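PDB 3LLK: sulfhydryl oxidase 1 from Homo sapiens, which catalyses the oxidation of thiols to disulfides, using bound FAD and, as sulfhydryl oxidases do, passing the electrons to molecular oxygen to give hydrogen peroxide. Local coordinates for residues I29-F34 / I81-F86; G39-A44 / V158-G163; F128-A133 / K148-A153; S225-E230 / E240-F245. All blocks are in the same frame, centred on the assembly; numbering follows the deposited sequence.

Interaction 1 of 4, residues I29-F34 / I81-F86; sequences IEVGRF and IPYSFF
Tyr83 lays its ring flat against the backbone of Gly32, whose CA sits over the middle of the ring, 3.4 Å from its centroid and 13° off the normal. This is a CH-pi contact at close quarters: a CB on residue 32 would come up tight against Tyr83 CZ, and glycine has none. The first torsion of Tyr83 holds CG anti to the backbone N (chi1 -177°), which sends the ring from the first turn of helix 83-92 straight across to the 3-10 turn 31-33. At the far end its OH is hydrogen-bonded to the carbonyl of Leu27, in helix 16-30, so the ring is held by its face and by its hydroxyl. Val31 crosses it at about a right angle, CG1 lying 3.7 Å from Tyr83 CE1. The same methyl also meets Phe86, nearly one turn further along the helix: Val31 CG1 lies 4.0 Å from Phe86 CE2. At the root of the tyrosine, Phe34 O comes within 3.3 Å of Tyr83 CB. A leucine in place of Tyr83 would probably leave the Leu27 carbonyl without this hydroxyl and Gly32 without a flat surface to rest on. Phe86 also packs on Val69, Trp72 and Leu73 of helix 60-75. The CH-pi contact of glycine CA with tyrosine face joins the 3-10 turn after helix 16-30 to the first turn of helix 83-92, within the FAD-dependent sulfhydryl oxidase family region.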
# COMPACT_ATOMS: atom_id res chain seq x y z
N ILE A 29 -6.63 -1.02 -13.49
CA ILE A 29 -7.39 0.22 -13.41
C ILE A 29 -6.53 1.48 -13.31
O ILE A 29 -6.49 2.28 -14.25
CB ILE A 29 -8.37 0.21 -12.21
CG1 ILE A 29 -9.29 -1.01 -12.31
CG2 ILE A 29 -9.19 1.49 -12.19
CD1 ILE A 29 -10.19 -1.01 -13.52
N GLU A 30 -5.83 1.66 -12.20
CA GLU A 30 -5.03 2.86 -12.03
C GLU A 30 -3.99 3.09 -13.12
O GLU A 30 -3.92 4.19 -13.70
CB GLU A 30 -4.34 2.86 -10.66
CG GLU A 30 -5.32 2.73 -9.52
CD GLU A 30 -5.09 3.76 -8.44
OE1 GLU A 30 -3.98 3.77 -7.86
OE2 GLU A 30 -6.01 4.57 -8.19
N VAL A 31 -3.17 2.08 -13.40
CA VAL A 31 -2.16 2.25 -14.45
C VAL A 31 -2.87 2.39 -15.81
O VAL A 31 -2.35 3.02 -16.72
CB VAL A 31 -1.20 1.04 -14.51
CG1 VAL A 31 -0.24 1.20 -15.68
CG2 VAL A 31 -0.44 0.90 -13.19
N GLY A 32 -4.06 1.81 -15.92
CA GLY A 32 -4.82 1.87 -17.16
C GLY A 32 -5.51 3.20 -17.47
O GLY A 32 -6.16 3.33 -18.50
N ARG A 33 -5.38 4.18 -16.58
CA ARG A 33 -6.00 5.49 -16.80
C ARG A 33 -5.19 6.30 -17.81
O ARG A 33 -5.68 7.29 -18.35
CB ARG A 33 -6.06 6.28 -15.48
CG ARG A 33 -6.83 5.60 -14.35
CD ARG A 33 -8.34 5.67 -14.55
NE ARG A 33 -9.07 5.04 -13.45
CZ ARG A 33 -10.40 5.00 -13.36
NH1 ARG A 33 -11.15 5.55 -14.31
NH2 ARG A 33 -10.98 4.40 -12.33
N PHE A 34 -3.95 5.88 -18.05
CA PHE A 34 -3.06 6.59 -18.95
C PHE A 34 -2.81 5.83 -20.25
O PHE A 34 -2.18 4.77 -20.24
CB PHE A 34 -1.73 6.84 -18.24
CG PHE A 34 -1.88 7.55 -16.92
CD1 PHE A 34 -1.89 8.94 -16.85
CD2 PHE A 34 -2.03 6.82 -15.74
CE1 PHE A 34 -2.06 9.59 -15.62
CE2 PHE A 34 -2.21 7.46 -14.51
CZ PHE A 34 -2.22 8.85 -14.46
N ILE A 81 5.66 3.60 -23.33
CA ILE A 81 5.03 2.28 -23.37
C ILE A 81 3.52 2.46 -23.43
O ILE A 81 2.91 2.92 -22.47
CB ILE A 81 5.37 1.44 -22.12
CG1 ILE A 81 6.87 1.13 -22.09
CG2 ILE A 81 4.55 0.16 -22.10
CD1 ILE A 81 7.32 0.32 -20.88
N PRO A 82 2.89 2.12 -24.57
CA PRO A 82 1.44 2.26 -24.67
C PRO A 82 0.78 1.34 -23.64
O PRO A 82 1.22 0.20 -23.44
CB PRO A 82 1.14 1.81 -26.10
CG PRO A 82 2.38 2.16 -26.85
CD PRO A 82 3.47 1.74 -25.87
N TYR A 83 -0.27 1.81 -22.98
CA TYR A 83 -0.91 0.95 -22.01
C TYR A 83 -1.40 -0.33 -22.67
O TYR A 83 -1.32 -1.42 -22.07
CB TYR A 83 -2.09 1.64 -21.33
CG TYR A 83 -2.69 0.76 -20.28
CD1 TYR A 83 -2.00 0.49 -19.10
CD2 TYR A 83 -3.90 0.10 -20.51
CE1 TYR A 83 -2.49 -0.42 -18.17
CE2 TYR A 83 -4.41 -0.81 -19.58
CZ TYR A 83 -3.69 -1.07 -18.42
OH TYR A 83 -4.17 -2.00 -17.53
N SER A 84 -1.90 -0.23 -23.90
CA SER A 84 -2.39 -1.41 -24.60
C SER A 84 -1.30 -2.47 -24.69
O SER A 84 -1.58 -3.67 -24.59
CB SER A 84 -2.91 -1.03 -26.01
OG SER A 84 -1.93 -0.32 -26.76
N PHE A 85 -0.06 -2.03 -24.85
CA PHE A 85 1.09 -2.91 -24.93
C PHE A 85 1.35 -3.56 -23.56
O PHE A 85 1.74 -4.72 -23.48
CB PHE A 85 2.31 -2.11 -25.39
CG PHE A 85 3.49 -2.96 -25.77
CD1 PHE A 85 3.33 -4.06 -26.60
CD2 PHE A 85 4.76 -2.64 -25.32
CE1 PHE A 85 4.43 -4.84 -26.99
CE2 PHE A 85 5.87 -3.40 -25.69
CZ PHE A 85 5.71 -4.50 -26.53
N PHE A 86 1.15 -2.79 -22.50
CA PHE A 86 1.33 -3.29 -21.13
C PHE A 86 0.21 -4.29 -20.81
O PHE A 86 0.44 -5.29 -20.13
CB PHE A 86 1.29 -2.12 -20.14
CG PHE A 86 1.56 -2.51 -18.70
CD1 PHE A 86 2.81 -2.99 -18.31
CD2 PHE A 86 0.58 -2.33 -17.73
CE1 PHE A 86 3.08 -3.28 -16.97
CE2 PHE A 86 0.84 -2.62 -16.38
CZ PHE A 86 2.10 -3.09 -16.00

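Interaction 2 of 4, residues G39-A44 / V158-G163; sequences GQRLVA and VHYFFG. With FAD (flavin-adenine dinucleotide), chain D.
Tyr160 spreads its ring over the backbone of helix 39-55 at Gln40 and Arg41, with Arg41 CA 4.1 Å from the ring centroid in a CH-pi contact. Ala44 CB touches Tyr160 CD2 at 3.6 Å, and Gln40 CB meets the hydroxyl end. His159 ND1 lies over the opposite face, toward the rim. Arg41 then reaches past the ring and grips one carbonyl side-on with two nitrogens: NE donates to Tyr160 O at 2.8 Å, nearly straight at 163°, while the bond from NH2 to the same oxygen is longer, 3.3 Å, and more bent. The bend at chi3 (-65°) turns the guanidinium so that this oxygen falls in its plane. Tyr160 CD1 stands over one guanidinium face, the two planes nearly perpendicular, and Arg41 CG presses on Phe161 CZ at 3.3 Å. A methionine at Arg41 would probably leave the Tyr160 carbonyl without either donor, and Phe34 without its cation-pi partner. The arrangement is a side-on, two-nitrogen arginine bond to one backbone carbonyl, joining helix 39-55 to the segment 158-163 and so the two sulfhydryl oxidase family regions, beside the flavin pocket, where Phe162 CE2 reaches FAD C8 at 3.7 Å.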
# COMPACT_ATOMS: atom_id res chain seq x y z
N GLY A 39 7.99 9.15 -19.48
CA GLY A 39 8.66 10.06 -18.56
C GLY A 39 8.78 9.50 -17.15
O GLY A 39 9.03 8.31 -16.96
N GLN A 40 8.59 10.38 -16.17
CA GLN A 40 8.69 10.00 -14.77
C GLN A 40 7.58 9.07 -14.30
O GLN A 40 7.75 8.34 -13.33
CB GLN A 40 8.72 11.26 -13.90
CG GLN A 40 10.02 12.02 -14.04
CD GLN A 40 11.22 11.09 -13.94
OE1 GLN A 40 11.53 10.56 -12.87
NE2 GLN A 40 11.89 10.87 -15.08
N ARG A 41 6.44 9.10 -14.98
CA ARG A 41 5.35 8.21 -14.61
C ARG A 41 5.79 6.77 -14.86
O ARG A 41 5.56 5.88 -14.04
CB ARG A 41 4.09 8.51 -15.43
CG ARG A 41 3.04 7.42 -15.36
CD ARG A 41 1.65 7.89 -15.78
NE ARG A 41 1.12 8.91 -14.88
CZ ARG A 41 1.13 10.21 -15.13
NH1 ARG A 41 1.64 10.67 -16.27
NH2 ARG A 41 0.60 11.06 -14.26
N LEU A 42 6.44 6.54 -16.01
CA LEU A 42 6.92 5.21 -16.34
C LEU A 42 8.03 4.82 -15.37
O LEU A 42 8.10 3.67 -14.95
CB LEU A 42 7.43 5.16 -17.79
CG LEU A 42 8.09 3.84 -18.21
CD1 LEU A 42 7.15 2.67 -17.98
CD2 LEU A 42 8.50 3.92 -19.69
N VAL A 43 8.89 5.77 -15.02
CA VAL A 43 9.97 5.48 -14.08
C VAL A 43 9.34 5.08 -12.73
O VAL A 43 9.76 4.11 -12.10
CB VAL A 43 10.88 6.72 -13.86
CG1 VAL A 43 11.97 6.41 -12.81
CG2 VAL A 43 11.52 7.13 -15.19
N ALA A 44 8.33 5.82 -12.31
CA ALA A 44 7.65 5.54 -11.05
C ALA A 44 7.03 4.14 -11.07
O ALA A 44 7.10 3.41 -10.09
CB ALA A 44 6.57 6.61 -10.78
N VAL A 158 1.91 7.08 -5.64
CA VAL A 158 0.81 7.94 -5.24
C VAL A 158 0.71 9.16 -6.16
O VAL A 158 -0.36 9.49 -6.68
CB VAL A 158 1.01 8.40 -3.78
CG1 VAL A 158 0.01 9.49 -3.42
CG2 VAL A 158 0.84 7.19 -2.84
N HIS A 159 1.84 9.82 -6.38
CA HIS A 159 1.89 11.00 -7.22
C HIS A 159 1.43 10.75 -8.66
O HIS A 159 0.53 11.42 -9.17
CB HIS A 159 3.31 11.57 -7.25
CG HIS A 159 3.44 12.86 -8.00
ND1 HIS A 159 4.64 13.33 -8.49
CD2 HIS A 159 2.51 13.80 -8.33
CE1 HIS A 159 4.45 14.49 -9.09
NE2 HIS A 159 3.17 14.80 -9.00
N TYR A 160 2.05 9.76 -9.31
CA TYR A 160 1.74 9.47 -10.71
C TYR A 160 0.58 8.54 -11.07
O TYR A 160 0.16 8.53 -12.23
CB TYR A 160 3.01 8.96 -11.38
CG TYR A 160 4.06 10.04 -11.55
CD1 TYR A 160 3.85 11.13 -12.40
CD2 TYR A 160 5.25 9.99 -10.82
CE1 TYR A 160 4.79 12.14 -12.53
CE2 TYR A 160 6.21 11.01 -10.95
CZ TYR A 160 5.97 12.08 -11.80
OH TYR A 160 6.88 13.10 -11.90
N PHE A 161 0.05 7.78 -10.12
CA PHE A 161 -1.04 6.86 -10.47
C PHE A 161 -2.27 6.82 -9.58
O PHE A 161 -3.34 6.42 -10.03
CB PHE A 161 -0.51 5.43 -10.57
CG PHE A 161 0.40 5.18 -11.73
CD1 PHE A 161 1.77 5.22 -11.57
CD2 PHE A 161 -0.12 4.88 -12.99
CE1 PHE A 161 2.62 4.96 -12.65
CE2 PHE A 161 0.71 4.61 -14.06
CZ PHE A 161 2.08 4.65 -13.90
N PHE A 162 -2.14 7.22 -8.33
CA PHE A 162 -3.28 7.13 -7.43
C PHE A 162 -4.49 7.95 -7.84
O PHE A 162 -4.43 9.17 -7.94
CB PHE A 162 -2.86 7.47 -6.00
CG PHE A 162 -3.90 7.14 -4.97
CD1 PHE A 162 -4.76 6.06 -5.15
CD2 PHE A 162 -4.03 7.90 -3.82
CE1 PHE A 162 -5.72 5.74 -4.22
CE2 PHE A 162 -4.99 7.59 -2.86
CZ PHE A 162 -5.84 6.51 -3.06
N GLY A 163 -5.60 7.24 -8.07
CA GLY A 163 -6.85 7.84 -8.48
C GLY A 163 -7.22 9.15 -7.80
O GLY A 163 -6.73 10.21 -8.19
PA FAD D . -7.94 3.01 5.82
O1A FAD D . -8.00 2.78 4.35
O2A FAD D . -7.54 4.31 6.42
O5B FAD D . -7.06 1.91 6.52
C5B FAD D . -6.78 0.61 5.99
C4B FAD D . -6.61 -0.21 7.24
O4B FAD D . -5.21 -0.09 7.58
C3B FAD D . -7.50 -0.21 8.51
O3B FAD D . -8.71 -0.96 8.43
C2B FAD D . -6.51 -0.63 9.51
O2B FAD D . -6.39 -2.01 9.68
C1B FAD D . -5.16 -0.09 9.01
N9A FAD D . -4.69 1.18 9.47
C8A FAD D . -5.35 2.34 9.93
N7A FAD D . -4.60 3.32 10.31
C5A FAD D . -3.33 2.80 10.11
C6A FAD D . -2.07 3.37 10.39
N6A FAD D . -1.91 4.58 10.94
N1A FAD D . -0.92 2.65 10.14
C2A FAD D . -0.93 1.36 9.69
N3A FAD D . -2.18 0.78 9.42
C4A FAD D . -3.36 1.56 9.65
N1 FAD D . -9.49 10.15 1.52
C2 FAD D . -10.13 11.37 1.64
O2 FAD D . -11.37 11.35 1.70
N3 FAD D . -9.20 12.40 1.69
C4 FAD D . -7.79 12.33 1.63
O4 FAD D . -7.09 13.39 1.64
C4X FAD D . -7.26 11.06 1.51
N5 FAD D . -5.85 10.88 1.34
C5X FAD D . -5.23 9.62 1.09
C6 FAD D . -3.85 9.59 0.82
C7 FAD D . -3.24 8.32 0.60
C7M FAD D . -1.74 8.37 0.32
C8 FAD D . -4.00 7.11 0.65
C8M FAD D . -3.53 5.68 0.48
C9 FAD D . -5.37 7.19 0.89
C9A FAD D . -6.08 8.40 1.07
N10 FAD D . -7.51 8.72 1.35
C10 FAD D . -8.14 9.93 1.46
C1' FAD D . -8.33 7.60 1.65
C2' FAD D . -8.46 7.17 3.08
O2' FAD D . -7.19 7.30 3.77
C3' FAD D . -8.97 5.79 3.37
O3' FAD D . -8.19 4.83 2.67
C4' FAD D . -10.45 5.47 3.21
O4' FAD D . -11.27 6.57 3.71
C5' FAD D . -10.94 4.18 3.70
O5' FAD D . -10.79 4.19 5.12
P FAD D . -10.83 2.94 6.03
O1P FAD D . -11.56 3.41 7.21
O2P FAD D . -11.41 1.75 5.36
O3P FAD D . -9.33 2.55 6.46
O HOH W 1 -1.07 11.90 -11.39

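Interaction 3 of 4, residues F128-A133 / K148-A153; sequences FLTVQA and KEVLPA
Val150 points its forked side chain at helix 118-134 and straddles it with both methyls. CG2 goes to Ala133 CB at 3.6 Å, while CG1 lies against the preceding turn, 4.0 Å from Leu129 CB and about as far from the backbone there. With CG1 anti to its own backbone N (chi1 173°), the valine spreads its two branches along the partner helix, so that one residue bridges Leu129 and Ala133, four apart and on the same side of that helix. Thr130 meets the valine at about a right angle, its CG2 4.1 Å from Val150 CG1. That methyl is shared, since Thr130 CG2 also touches Leu151 CD1 at 3.9 Å, the two side chains meeting at a slant. The threonine hydroxyl turns back to its own helix and is hydrogen-bonded to the carbonyl of His127, which satisfies the polar end and presents the methyl to the contact. All five residues that touch between the two segments are buried, and their side-chain contacts are wholly apolar. This is helix-on-helix packing inside the Erv1/Alr family region, where in relatives a helical bundle cradles the FAD; the Thr130 side chain is about 8 Å from the flavin cofactor. Two other helices close in around it. Leu129 and Val150 both rest on Tyr55 of helix 39-55, and from helix 185-203 Val189 and Leu192 cover Thr130 while Ala188 and Trp191 cover Leu151.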
# COMPACT_ATOMS: atom_id res chain seq x y z
N PHE A 128 2.59 -2.81 4.39
CA PHE A 128 3.21 -4.12 4.31
C PHE A 128 4.56 -4.04 3.61
O PHE A 128 5.52 -4.65 4.07
CB PHE A 128 2.29 -5.11 3.60
CG PHE A 128 2.40 -6.51 4.13
CD1 PHE A 128 3.58 -7.23 3.96
CD2 PHE A 128 1.34 -7.09 4.82
CE1 PHE A 128 3.71 -8.52 4.48
CE2 PHE A 128 1.46 -8.38 5.33
CZ PHE A 128 2.64 -9.10 5.16
N LEU A 129 4.63 -3.26 2.53
CA LEU A 129 5.88 -3.11 1.81
C LEU A 129 6.96 -2.50 2.71
O LEU A 129 8.09 -2.95 2.69
CB LEU A 129 5.69 -2.25 0.54
CG LEU A 129 4.81 -2.89 -0.55
CD1 LEU A 129 4.58 -1.91 -1.69
CD2 LEU A 129 5.49 -4.16 -1.07
N THR A 130 6.61 -1.48 3.50
CA THR A 130 7.60 -0.87 4.38
C THR A 130 8.11 -1.85 5.43
O THR A 130 9.31 -1.88 5.74
CB THR A 130 7.08 0.40 5.10
OG1 THR A 130 5.93 0.09 5.91
CG2 THR A 130 6.71 1.47 4.09
N VAL A 131 7.20 -2.65 5.98
CA VAL A 131 7.59 -3.61 6.99
C VAL A 131 8.45 -4.72 6.41
O VAL A 131 9.44 -5.11 7.02
CB VAL A 131 6.36 -4.21 7.71
CG1 VAL A 131 6.81 -5.35 8.64
CG2 VAL A 131 5.68 -3.11 8.53
N GLN A 132 8.08 -5.23 5.24
CA GLN A 132 8.87 -6.27 4.60
C GLN A 132 10.31 -5.77 4.42
O GLN A 132 11.26 -6.51 4.64
CB GLN A 132 8.30 -6.62 3.23
CG GLN A 132 6.99 -7.39 3.26
CD GLN A 132 7.20 -8.89 3.45
OE1 GLN A 132 7.41 -9.36 4.56
NE2 GLN A 132 7.16 -9.63 2.35
N ALA A 133 10.44 -4.51 4.03
CA ALA A 133 11.76 -3.91 3.80
C ALA A 133 12.55 -3.71 5.09
O ALA A 133 13.78 -3.60 5.05
CB ALA A 133 11.60 -2.55 3.09
N LYS A 148 15.75 1.03 0.96
CA LYS A 148 15.62 2.48 1.04
C LYS A 148 14.80 3.06 -0.12
O LYS A 148 14.45 4.24 -0.11
CB LYS A 148 17.00 3.13 1.08
N GLU A 149 14.48 2.23 -1.10
CA GLU A 149 13.71 2.71 -2.24
C GLU A 149 12.22 2.46 -2.10
O GLU A 149 11.43 2.85 -2.97
CB GLU A 149 14.22 2.06 -3.52
CG GLU A 149 15.62 2.50 -3.89
CD GLU A 149 16.17 1.74 -5.08
OE1 GLU A 149 15.57 1.83 -6.17
OE2 GLU A 149 17.21 1.06 -4.92
N VAL A 150 11.81 1.85 -0.99
CA VAL A 150 10.39 1.56 -0.80
C VAL A 150 9.50 2.78 -0.63
O VAL A 150 8.53 2.94 -1.36
CB VAL A 150 10.19 0.60 0.39
CG1 VAL A 150 8.69 0.44 0.68
CG2 VAL A 150 10.80 -0.74 0.07
N LEU A 151 9.83 3.65 0.31
CA LEU A 151 9.02 4.83 0.55
C LEU A 151 9.04 5.78 -0.66
O LEU A 151 8.00 6.35 -1.03
CB LEU A 151 9.50 5.53 1.82
CG LEU A 151 8.41 6.16 2.69
CD1 LEU A 151 7.25 5.19 2.88
CD2 LEU A 151 9.01 6.52 4.04
N PRO A 152 10.21 5.98 -1.29
CA PRO A 152 10.21 6.88 -2.45
C PRO A 152 9.36 6.28 -3.57
O PRO A 152 8.64 7.00 -4.27
CB PRO A 152 11.69 6.97 -2.81
CG PRO A 152 12.37 6.84 -1.46
CD PRO A 152 11.59 5.69 -0.85
N ALA A 153 9.44 4.96 -3.73
CA ALA A 153 8.67 4.26 -4.76
C ALA A 153 7.18 4.40 -4.48
O ALA A 153 6.37 4.54 -5.41
CB ALA A 153 9.06 2.80 -4.79

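Interaction 4 of 4, residues S225-E230 / E240-F245; sequences SACHNE and EATLNF
The ring of Phe245 has the sulfur of Cys227 at a slant, 4.8 Å from the ring centroid and 45° off the normal, a sulfur-aromatic contact in which SG sits obliquely to the ring. His249 and Trp218 meet the same ring. The nearer touch is to the stem, Cys227 SG lying 3.6 Å from Phe245 CB. The cysteine sets SG anti to its carbonyl carbon (chi1 -68°), which brings the sulfur alongside helix 239-249, within 3.7 Å of Thr242 CA. Thr242 OG1 packs 3.6 Å from Cys227 CB, but its hydrogen bond goes to Asp238 O, one turn back. One turn before Phe245, Ala241 CB rests 3.5 Å from Ala226 O in the type I turn that runs from Ser225 to His228. The Phe245 side chain is about 7 Å from the FAD. The sulfur is not a free thiol: it is joined to Cys224 in a disulfide with the CXXC spacing, and helix 239-249 and Phe245 pack against its Cys227 sulfur. Between the segments the contact is therefore one of dispersion: a disulfide sulfur, with no thiol hydrogen to donate, meets hydrocarbon and an aromatic ring by van der Waals contact.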
# COMPACT_ATOMS: atom_id res chain seq x y z
N SER A 225 -2.44 -2.80 23.25
CA SER A 225 -2.49 -1.99 24.46
C SER A 225 -1.14 -1.43 24.87
O SER A 225 -1.07 -0.34 25.41
CB SER A 225 -3.10 -2.79 25.63
OG SER A 225 -2.42 -4.01 25.85
N ALA A 226 -0.07 -2.17 24.60
CA ALA A 226 1.28 -1.71 24.97
C ALA A 226 1.75 -0.54 24.11
O ALA A 226 2.64 0.20 24.51
CB ALA A 226 2.27 -2.87 24.87
N CYS A 227 1.15 -0.38 22.94
CA CYS A 227 1.52 0.70 22.03
C CYS A 227 1.17 2.06 22.62
O CYS A 227 1.70 3.09 22.19
CB CYS A 227 0.77 0.54 20.70
SG CYS A 227 1.23 -0.88 19.66
N HIS A 228 0.27 2.04 23.60
CA HIS A 228 -0.23 3.24 24.25
C HIS A 228 0.37 3.58 25.61
O HIS A 228 0.40 2.74 26.51
CB HIS A 228 -1.75 3.11 24.43
CG HIS A 228 -2.49 2.95 23.14
ND1 HIS A 228 -3.07 4.01 22.48
CD2 HIS A 228 -2.74 1.86 22.39
CE1 HIS A 228 -3.64 3.58 21.37
NE2 HIS A 228 -3.46 2.27 21.29
N ASN A 229 0.84 4.83 25.76
CA ASN A 229 1.39 5.29 27.02
C ASN A 229 0.24 5.83 27.88
O ASN A 229 -0.88 6.01 27.39
CB ASN A 229 2.45 6.38 26.80
CG ASN A 229 3.79 5.81 26.37
OD1 ASN A 229 4.19 4.73 26.81
ND2 ASN A 229 4.51 6.54 25.52
N GLU A 230 0.51 6.09 29.16
CA GLU A 230 -0.53 6.57 30.06
C GLU A 230 -0.42 8.03 30.47
O GLU A 230 -1.42 8.74 30.50
CB GLU A 230 -0.56 5.70 31.33
CG GLU A 230 -0.97 4.25 31.10
CD GLU A 230 -2.31 4.12 30.39
OE1 GLU A 230 -2.39 4.46 29.19
OE2 GLU A 230 -3.29 3.67 31.04
N GLU A 240 8.63 2.30 20.45
CA GLU A 240 9.26 0.99 20.35
C GLU A 240 8.22 -0.11 20.30
O GLU A 240 8.30 -1.02 19.47
CB GLU A 240 10.19 0.75 21.55
CG GLU A 240 11.36 1.70 21.63
CD GLU A 240 12.39 1.25 22.66
OE1 GLU A 240 13.36 2.01 22.90
OE2 GLU A 240 12.22 0.14 23.21
N ALA A 241 7.24 -0.04 21.20
CA ALA A 241 6.19 -1.05 21.22
C ALA A 241 5.41 -1.01 19.90
O ALA A 241 5.10 -2.05 19.33
CB ALA A 241 5.24 -0.79 22.41
N THR A 242 5.11 0.20 19.43
CA THR A 242 4.38 0.40 18.19
C THR A 242 5.14 -0.21 17.01
O THR A 242 4.55 -0.90 16.17
CB THR A 242 4.14 1.92 17.95
OG1 THR A 242 3.34 2.44 19.02
CG2 THR A 242 3.42 2.17 16.61
N LEU A 243 6.45 0.01 16.95
CA LEU A 243 7.25 -0.55 15.87
C LEU A 243 7.14 -2.08 15.86
O LEU A 243 6.96 -2.69 14.80
CB LEU A 243 8.73 -0.14 16.01
CG LEU A 243 9.67 -0.67 14.92
CD1 LEU A 243 9.22 -0.15 13.54
CD2 LEU A 243 11.10 -0.24 15.22
N ASN A 244 7.24 -2.69 17.04
CA ASN A 244 7.14 -4.14 17.15
C ASN A 244 5.76 -4.61 16.72
O ASN A 244 5.62 -5.60 16.00
CB ASN A 244 7.42 -4.60 18.58
CG ASN A 244 8.87 -4.43 18.98
OD1 ASN A 244 9.78 -4.80 18.24
ND2 ASN A 244 9.09 -3.86 20.16
N PHE A 245 4.72 -3.92 17.17
CA PHE A 245 3.38 -4.33 16.78
C PHE A 245 3.26 -4.26 15.26
O PHE A 245 2.72 -5.17 14.63
CB PHE A 245 2.30 -3.44 17.40
CG PHE A 245 0.93 -3.66 16.82
CD1 PHE A 245 0.17 -4.77 17.19
CD2 PHE A 245 0.42 -2.79 15.86
CE1 PHE A 245 -1.07 -5.01 16.60
CE2 PHE A 245 -0.81 -3.02 15.27
CZ PHE A 245 -1.57 -4.14 15.64

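Overall arrangement
Interactions 1 and 2 adjoin, their centres about 11 Å apart, and their segments alternate along the chain. They touch through Glu30 and Gly163, a probable hydrogen bond, and through Phe34, which packs on Arg41 and Tyr160. Interaction 3 is nested inside the chain loop closed by interaction 2, about 16 Å away between centres, and both use helix 150-161. That helix therefore ties the first family region to the Erv1/Alr region, consistent with the two regions forming the pseudo-dimer of functional and degenerate domains. Interaction 4 comes last in sequence, across the chain's centre from interactions 1 and 2 and about 42 Å from interaction 1, again between centres, so the Cys224–Cys227 disulfide lies at the far end.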